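Local structure of telomerase reverse transcriptase (Candida albicans SC5314, 6ZDQ) at residues 609-623 and 669-683. The protein probably extends chromosome ends as a reverse transcriptase, adding telomeric DNA repeats by copying a template within its RNA component. Numbering follows the deposited sequence.
Sequences GSLLRLVLREFKTKF and IKQIIVKEFSSFESY
Glu676 reaches from the last turn of its helix into a hole formed by Arg613, Leu616, Arg617 and Lys620, where each carboxylate oxygen takes a different cation. Lys620 NZ bonds to OE1 of Glu676 at 2.9 Å, on the anti lone pair, while Arg617 NH2 donates to Glu676 OE2 at 2.7 Å, an acceptor in the guanidinium plane but met from above the carboxylate plane. Lys620, bent at its last two torsions, turns its ammonium back to the acid. Pairing with two cations probably favours the ionised carboxylate.

One helical turn earlier, Ile672 is a second knob, set among Gly609, Leu612, Leu616 and Arg613. Its CG2 packs on Leu612 CD2 at 3.7 Å, and its CD1 lies as close to Gly609 CA, where glycine has no side chain. Leu616 CD2 meets the edge of the Phe677 ring, 3.6 Å from CE2.

Beyond Glu676, where the second helix ends, Phe680 takes an edge of Phe623 on its face, and Tyr683 turns its edge to the face of Phe623, planes 61° apart; Tyr683 OH sits 3.4 Å from Phe623 CG.

Segments 609-623 and 669-676 run roughly parallel, axes 10.3 Å apart at closest approach and crossing at -26°. Helix 634-656 packs against Leu616 and Ile673, helix 574-588 against Val615 and Phe619, and helix 684-690 against Ile673 and Val674, in the helical C-terminal extension, the counterpart of the polymerase thumb.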
loop_
_atom_site.group_PDB
_atom_site.type_symbol
_atom_site.label_atom_id
_atom_site.label_comp_id
_atom_site.label_asym_id
_atom_site.label_seq_id
_atom_site.Cartn_x
_atom_site.Cartn_y
_atom_site.Cartn_z
ATOM N N GLY A 609 -14.054 -16.678 14.167
ATOM C CA GLY A 609 -14.271 -17.622 13.083
ATOM C C GLY A 609 -14.026 -17.017 11.714
ATOM O O GLY A 609 -13.520 -17.688 10.811
ATOM N N SER A 610 -14.390 -15.744 11.540
ATOM C CA SER A 610 -14.137 -15.063 10.273
ATOM C C SER A 610 -12.648 -15.049 9.949
ATOM O O SER A 610 -12.235 -15.442 8.851
ATOM C CB SER A 610 -14.693 -13.640 10.322
ATOM O OG SER A 610 -14.312 -12.900 9.175
ATOM N N LEU A 611 -11.823 -14.594 10.896
ATOM C CA LEU A 611 -10.381 -14.592 10.682
ATOM C C LEU A 611 -9.836 -16.010 10.558
ATOM O O LEU A 611 -8.964 -16.276 9.722
ATOM C CB LEU A 611 -9.683 -13.846 11.818
ATOM C CG LEU A 611 -8.169 -13.676 11.674
ATOM C CD1 LEU A 611 -7.837 -12.920 10.396
ATOM C CD2 LEU A 611 -7.580 -12.972 12.888
ATOM N N LEU A 612 -10.331 -16.932 11.387
ATOM C CA LEU A 612 -9.820 -18.299 11.369
ATOM C C LEU A 612 -10.174 -19.008 10.066
ATOM O O LEU A 612 -9.303 -19.596 9.415
ATOM C CB LEU A 612 -10.353 -19.079 12.572
ATOM C CG LEU A 612 -9.853 -20.521 12.718
ATOM C CD1 LEU A 612 -8.335 -20.567 12.816
ATOM C CD2 LEU A 612 -10.493 -21.193 13.923
ATOM N N ARG A 613 -11.448 -18.965 9.669
ATOM C CA ARG A 613 -11.853 -19.656 8.448
ATOM C C ARG A 613 -11.163 -19.069 7.223
ATOM O O ARG A 613 -10.758 -19.809 6.320
ATOM C CB ARG A 613 -13.373 -19.611 8.284
ATOM C CG ARG A 613 -14.095 -20.753 8.982
ATOM C CD ARG A 613 -15.593 -20.697 8.748
ATOM N NE ARG A 613 -16.202 -19.546 9.408
ATOM C CZ ARG A 613 -16.868 -19.612 10.555
ATOM N NH1 ARG A 613 -17.020 -20.777 11.170
ATOM N NH2 ARG A 613 -17.388 -18.513 11.087
ATOM N N LEU A 614 -11.007 -17.745 7.177
ATOM C CA LEU A 614 -10.424 -17.125 5.991
ATOM C C LEU A 614 -8.938 -17.436 5.854
ATOM O O LEU A 614 -8.437 -17.557 4.731
ATOM C CB LEU A 614 -10.658 -15.615 6.011
ATOM C CG LEU A 614 -11.861 -15.135 5.190
ATOM C CD1 LEU A 614 -11.729 -15.570 3.732
ATOM C CD2 LEU A 614 -13.172 -15.635 5.781
ATOM N N VAL A 615 -8.218 -17.571 6.968
ATOM C CA VAL A 615 -6.797 -17.894 6.875
ATOM C C VAL A 615 -6.586 -19.384 6.612
ATOM O O VAL A 615 -5.611 -19.769 5.954
ATOM C CB VAL A 615 -6.057 -17.424 8.143
ATOM C CG1 VAL A 615 -6.461 -18.248 9.355
ATOM C CG2 VAL A 615 -4.550 -17.474 7.941
ATOM N N LEU A 616 -7.486 -20.242 7.103
ATOM C CA LEU A 616 -7.352 -21.675 6.863
ATOM C C LEU A 616 -7.621 -22.017 5.402
ATOM O O LEU A 616 -6.842 -22.740 4.771
ATOM C CB LEU A 616 -8.292 -22.458 7.782
ATOM C CG LEU A 616 -7.926 -22.505 9.268
ATOM C CD1 LEU A 616 -8.943 -23.319 10.057
ATOM C CD2 LEU A 616 -6.525 -23.062 9.458
ATOM N N ARG A 617 -8.721 -21.503 4.843
ATOM C CA ARG A 617 -9.036 -21.806 3.451
ATOM C C ARG A 617 -8.077 -21.110 2.494
ATOM O O ARG A 617 -7.860 -21.599 1.379
ATOM C CB ARG A 617 -10.484 -21.428 3.138
ATOM C CG ARG A 617 -10.786 -19.948 3.231
ATOM C CD ARG A 617 -12.284 -19.708 3.257
ATOM N NE ARG A 617 -12.957 -20.599 4.199
ATOM C CZ ARG A 617 -14.226 -20.468 4.574
ATOM N NH1 ARG A 617 -14.962 -19.475 4.093
ATOM N NH2 ARG A 617 -14.759 -21.325 5.435
ATOM N N GLU A 618 -7.486 -19.987 2.909
ATOM C CA GLU A 618 -6.437 -19.371 2.100
ATOM C C GLU A 618 -5.221 -20.283 2.006
ATOM O O GLU A 618 -4.557 -20.345 0.964
ATOM C CB GLU A 618 -6.046 -18.013 2.684
ATOM C CG GLU A 618 -4.931 -17.306 1.930
ATOM C CD GLU A 618 -5.325 -16.951 0.513
ATOM O OE1 GLU A 618 -6.485 -16.540 0.300
ATOM O OE2 GLU A 618 -4.476 -17.093 -0.392
ATOM N N PHE A 619 -4.915 -21.001 3.087
ATOM C CA PHE A 619 -3.854 -21.999 3.028
ATOM C C PHE A 619 -4.235 -23.151 2.108
ATOM O O PHE A 619 -3.392 -23.655 1.355
ATOM C CB PHE A 619 -3.528 -22.510 4.433
ATOM C CG PHE A 619 -2.616 -23.704 4.447
ATOM C CD1 PHE A 619 -1.262 -23.563 4.193
ATOM C CD2 PHE A 619 -3.114 -24.968 4.712
ATOM C CE1 PHE A 619 -0.423 -24.660 4.200
ATOM C CE2 PHE A 619 -2.281 -26.068 4.721
ATOM C CZ PHE A 619 -0.933 -25.914 4.466
ATOM N N LYS A 620 -5.497 -23.590 2.159
ATOM C CA LYS A 620 -5.936 -24.684 1.296
ATOM C C LYS A 620 -5.871 -24.297 -0.178
ATOM O O LYS A 620 -5.514 -25.121 -1.027
ATOM C CB LYS A 620 -7.351 -25.120 1.671
ATOM C CG LYS A 620 -7.455 -25.773 3.035
ATOM C CD LYS A 620 -8.674 -26.674 3.114
ATOM C CE LYS A 620 -9.959 -25.899 2.880
ATOM N NZ LYS A 620 -10.251 -24.950 3.984
ATOM N N THR A 621 -6.218 -23.047 -0.500
ATOM C CA THR A 621 -6.233 -22.614 -1.896
ATOM C C THR A 621 -4.832 -22.643 -2.497
ATOM O O THR A 621 -4.621 -23.175 -3.592
ATOM C CB THR A 621 -6.838 -21.213 -2.003
ATOM O OG1 THR A 621 -8.241 -21.271 -1.715
ATOM C CG2 THR A 621 -6.628 -20.642 -3.397
ATOM N N LYS A 622 -3.859 -22.071 -1.787
ATOM C CA LYS A 622 -2.479 -22.094 -2.251
ATOM C C LYS A 622 -1.850 -23.480 -2.140
ATOM O O LYS A 622 -0.854 -23.749 -2.817
ATOM C CB LYS A 622 -1.657 -21.068 -1.468
ATOM C CG LYS A 622 -0.278 -20.813 -2.040
ATOM C CD LYS A 622 0.520 -19.896 -1.144
ATOM C CE LYS A 622 2.007 -20.142 -1.303
ATOM N NZ LYS A 622 2.828 -19.424 -0.296
ATOM N N PHE A 623 -2.413 -24.358 -1.304
ATOM C CA PHE A 623 -1.854 -25.697 -1.121
ATOM C C PHE A 623 -1.743 -26.442 -2.445
ATOM O O PHE A 623 -0.668 -26.937 -2.803
ATOM C CB PHE A 623 -2.713 -26.489 -0.131
ATOM C CG PHE A 623 -2.269 -27.916 0.056
ATOM C CD1 PHE A 623 -2.829 -28.936 -0.696
ATOM C CD2 PHE A 623 -1.297 -28.236 0.989
ATOM C CE1 PHE A 623 -2.423 -30.246 -0.527
ATOM C CE2 PHE A 623 -0.887 -29.543 1.164
ATOM C CZ PHE A 623 -1.451 -30.550 0.405
ATOM N N ILE A 669 -12.922 -23.403 17.909
ATOM C CA ILE A 669 -11.720 -23.506 17.081
ATOM C C ILE A 669 -11.588 -24.910 16.504
ATOM O O ILE A 669 -11.312 -25.087 15.312
ATOM C CB ILE A 669 -10.474 -23.115 17.895
ATOM C CG1 ILE A 669 -10.575 -21.661 18.364
ATOM C CG2 ILE A 669 -9.212 -23.334 17.073
ATOM C CD1 ILE A 669 -9.395 -21.205 19.194
ATOM N N LYS A 670 -11.772 -25.929 17.346
ATOM C CA LYS A 670 -11.625 -27.309 16.894
ATOM C C LYS A 670 -12.637 -27.647 15.806
ATOM O O LYS A 670 -12.296 -28.282 14.800
ATOM C CB LYS A 670 -11.767 -28.265 18.078
ATOM C CG LYS A 670 -10.786 -27.997 19.205
ATOM C CD LYS A 670 -10.790 -29.126 20.220
ATOM C CE LYS A 670 -12.136 -29.263 20.912
ATOM N NZ LYS A 670 -12.132 -30.375 21.905
ATOM N N GLN A 671 -13.893 -27.236 15.995
ATOM C CA GLN A 671 -14.927 -27.537 15.010
ATOM C C GLN A 671 -14.609 -26.902 13.662
ATOM O O GLN A 671 -14.842 -27.509 12.611
ATOM C CB GLN A 671 -16.290 -27.070 15.522
ATOM C CG GLN A 671 -16.787 -27.849 16.728
ATOM C CD GLN A 671 -18.072 -27.286 17.297
ATOM O OE1 GLN A 671 -18.605 -26.296 16.798
ATOM N NE2 GLN A 671 -18.577 -27.918 18.351
ATOM N N ILE A 672 -14.080 -25.676 13.671
ATOM C CA ILE A 672 -13.686 -25.026 12.424
ATOM C C ILE A 672 -12.539 -25.785 11.767
ATOM O O ILE A 672 -12.556 -26.048 10.558
ATOM C CB ILE A 672 -13.318 -23.553 12.678
ATOM C CG1 ILE A 672 -14.559 -22.759 13.088
ATOM C CG2 ILE A 672 -12.668 -22.948 11.445
ATOM C CD1 ILE A 672 -14.283 -21.304 13.391
ATOM N N ILE A 673 -11.524 -26.147 12.554
ATOM C CA ILE A 673 -10.374 -26.857 12.002
ATOM C C ILE A 673 -10.791 -28.219 11.461
ATOM O O ILE A 673 -10.353 -28.634 10.381
ATOM C CB ILE A 673 -9.262 -26.973 13.061
ATOM C CG1 ILE A 673 -8.728 -25.583 13.415
ATOM C CG2 ILE A 673 -8.133 -27.865 12.565
ATOM C CD1 ILE A 673 -7.582 -25.596 14.398
ATOM N N VAL A 674 -11.653 -28.933 12.192
ATOM C CA VAL A 674 -12.069 -30.260 11.752
ATOM C C VAL A 674 -12.973 -30.182 10.528
ATOM O O VAL A 674 -13.053 -31.146 9.756
ATOM C CB VAL A 674 -12.760 -31.021 12.904
ATOM C CG1 VAL A 674 -14.204 -30.581 13.068
ATOM C CG2 VAL A 674 -12.683 -32.521 12.683
ATOM N N LYS A 675 -13.659 -29.056 10.327
ATOM C CA LYS A 675 -14.527 -28.910 9.164
ATOM C C LYS A 675 -13.719 -28.615 7.907
ATOM O O LYS A 675 -13.884 -29.284 6.881
ATOM C CB LYS A 675 -15.552 -27.803 9.417
ATOM C CG LYS A 675 -16.679 -27.752 8.403
ATOM C CD LYS A 675 -17.590 -28.965 8.527
ATOM C CE LYS A 675 -18.776 -28.869 7.578
ATOM N NZ LYS A 675 -19.709 -30.019 7.741
ATOM N N GLU A 676 -12.835 -27.616 7.973
ATOM C CA GLU A 676 -12.078 -27.191 6.801
ATOM C C GLU A 676 -11.072 -28.232 6.328
ATOM O O GLU A 676 -10.625 -28.160 5.179
ATOM C CB GLU A 676 -11.349 -25.878 7.096
ATOM C CG GLU A 676 -12.249 -24.752 7.580
ATOM C CD GLU A 676 -13.108 -24.169 6.476
ATOM O OE1 GLU A 676 -12.715 -24.272 5.295
ATOM O OE2 GLU A 676 -14.178 -23.606 6.792
ATOM N N PHE A 677 -10.700 -29.191 7.174
ATOM C CA PHE A 677 -9.628 -30.133 6.871
ATOM C C PHE A 677 -10.119 -31.575 6.886
ATOM O O PHE A 677 -9.415 -32.484 7.330
ATOM C CB PHE A 677 -8.464 -29.966 7.846
ATOM C CG PHE A 677 -7.706 -28.681 7.673
ATOM C CD1 PHE A 677 -6.749 -28.556 6.679
ATOM C CD2 PHE A 677 -7.942 -27.605 8.509
ATOM C CE1 PHE A 677 -6.048 -27.376 6.517
ATOM C CE2 PHE A 677 -7.243 -26.424 8.354
ATOM C CZ PHE A 677 -6.295 -26.310 7.357
ATOM N N SER A 678 -11.333 -31.811 6.400
ATOM C CA SER A 678 -11.900 -33.151 6.332
ATOM C C SER A 678 -12.167 -33.562 4.888
ATOM O O SER A 678 -13.152 -34.239 4.585
ATOM C CB SER A 678 -13.175 -33.242 7.166
ATOM O OG SER A 678 -14.096 -32.229 6.800
ATOM N N SER A 679 -11.294 -33.153 3.977
ATOM C CA SER A 679 -11.466 -33.492 2.568
ATOM C C SER A 679 -10.262 -34.198 1.962
ATOM O O SER A 679 -10.442 -35.104 1.144
ATOM C CB SER A 679 -11.784 -32.220 1.759
ATOM O OG SER A 679 -10.742 -31.266 1.875
ATOM N N PHE A 680 -9.046 -33.814 2.339
ATOM C CA PHE A 680 -7.834 -34.323 1.712
ATOM C C PHE A 680 -7.236 -35.462 2.530
ATOM O O PHE A 680 -7.392 -35.526 3.751
ATOM C CB PHE A 680 -6.804 -33.206 1.537
ATOM C CG PHE A 680 -5.780 -33.483 0.473
ATOM C CD1 PHE A 680 -6.047 -33.196 -0.856
ATOM C CD2 PHE A 680 -4.547 -34.024 0.801
ATOM C CE1 PHE A 680 -5.106 -33.447 -1.838
ATOM C CE2 PHE A 680 -3.603 -34.278 -0.176
ATOM C CZ PHE A 680 -3.882 -33.990 -1.497
ATOM N N GLU A 681 -6.540 -36.366 1.832
ATOM C CA GLU A 681 -5.945 -37.524 2.493
ATOM C C GLU A 681 -4.845 -37.133 3.473
ATOM O O GLU A 681 -4.590 -37.868 4.434
ATOM C CB GLU A 681 -5.400 -38.496 1.448
ATOM C CG GLU A 681 -6.476 -39.235 0.677
ATOM C CD GLU A 681 -5.902 -40.130 -0.399
ATOM O OE1 GLU A 681 -5.712 -39.649 -1.536
ATOM O OE2 GLU A 681 -5.638 -41.315 -0.105
ATOM N N SER A 682 -4.190 -35.991 3.259
ATOM C CA SER A 682 -3.143 -35.542 4.168
ATOM C C SER A 682 -3.681 -34.706 5.318
ATOM O O SER A 682 -2.988 -34.554 6.332
ATOM C CB SER A 682 -2.082 -34.734 3.414
ATOM O OG SER A 682 -1.026 -34.351 4.279
ATOM N N TYR A 683 -4.890 -34.162 5.187
ATOM C CA TYR A 683 -5.525 -33.435 6.277
ATOM C C TYR A 683 -6.097 -34.361 7.341
ATOM O O TYR A 683 -6.515 -33.877 8.397
ATOM C CB TYR A 683 -6.641 -32.531 5.743
ATOM C CG TYR A 683 -6.193 -31.469 4.763
ATOM C CD1 TYR A 683 -4.853 -31.121 4.640
ATOM C CD2 TYR A 683 -7.117 -30.806 3.966
ATOM C CE1 TYR A 683 -4.446 -30.150 3.742
ATOM C CE2 TYR A 683 -6.721 -29.835 3.066
ATOM C CZ TYR A 683 -5.385 -29.510 2.959
ATOM O OH TYR A 683 -4.987 -28.541 2.065
#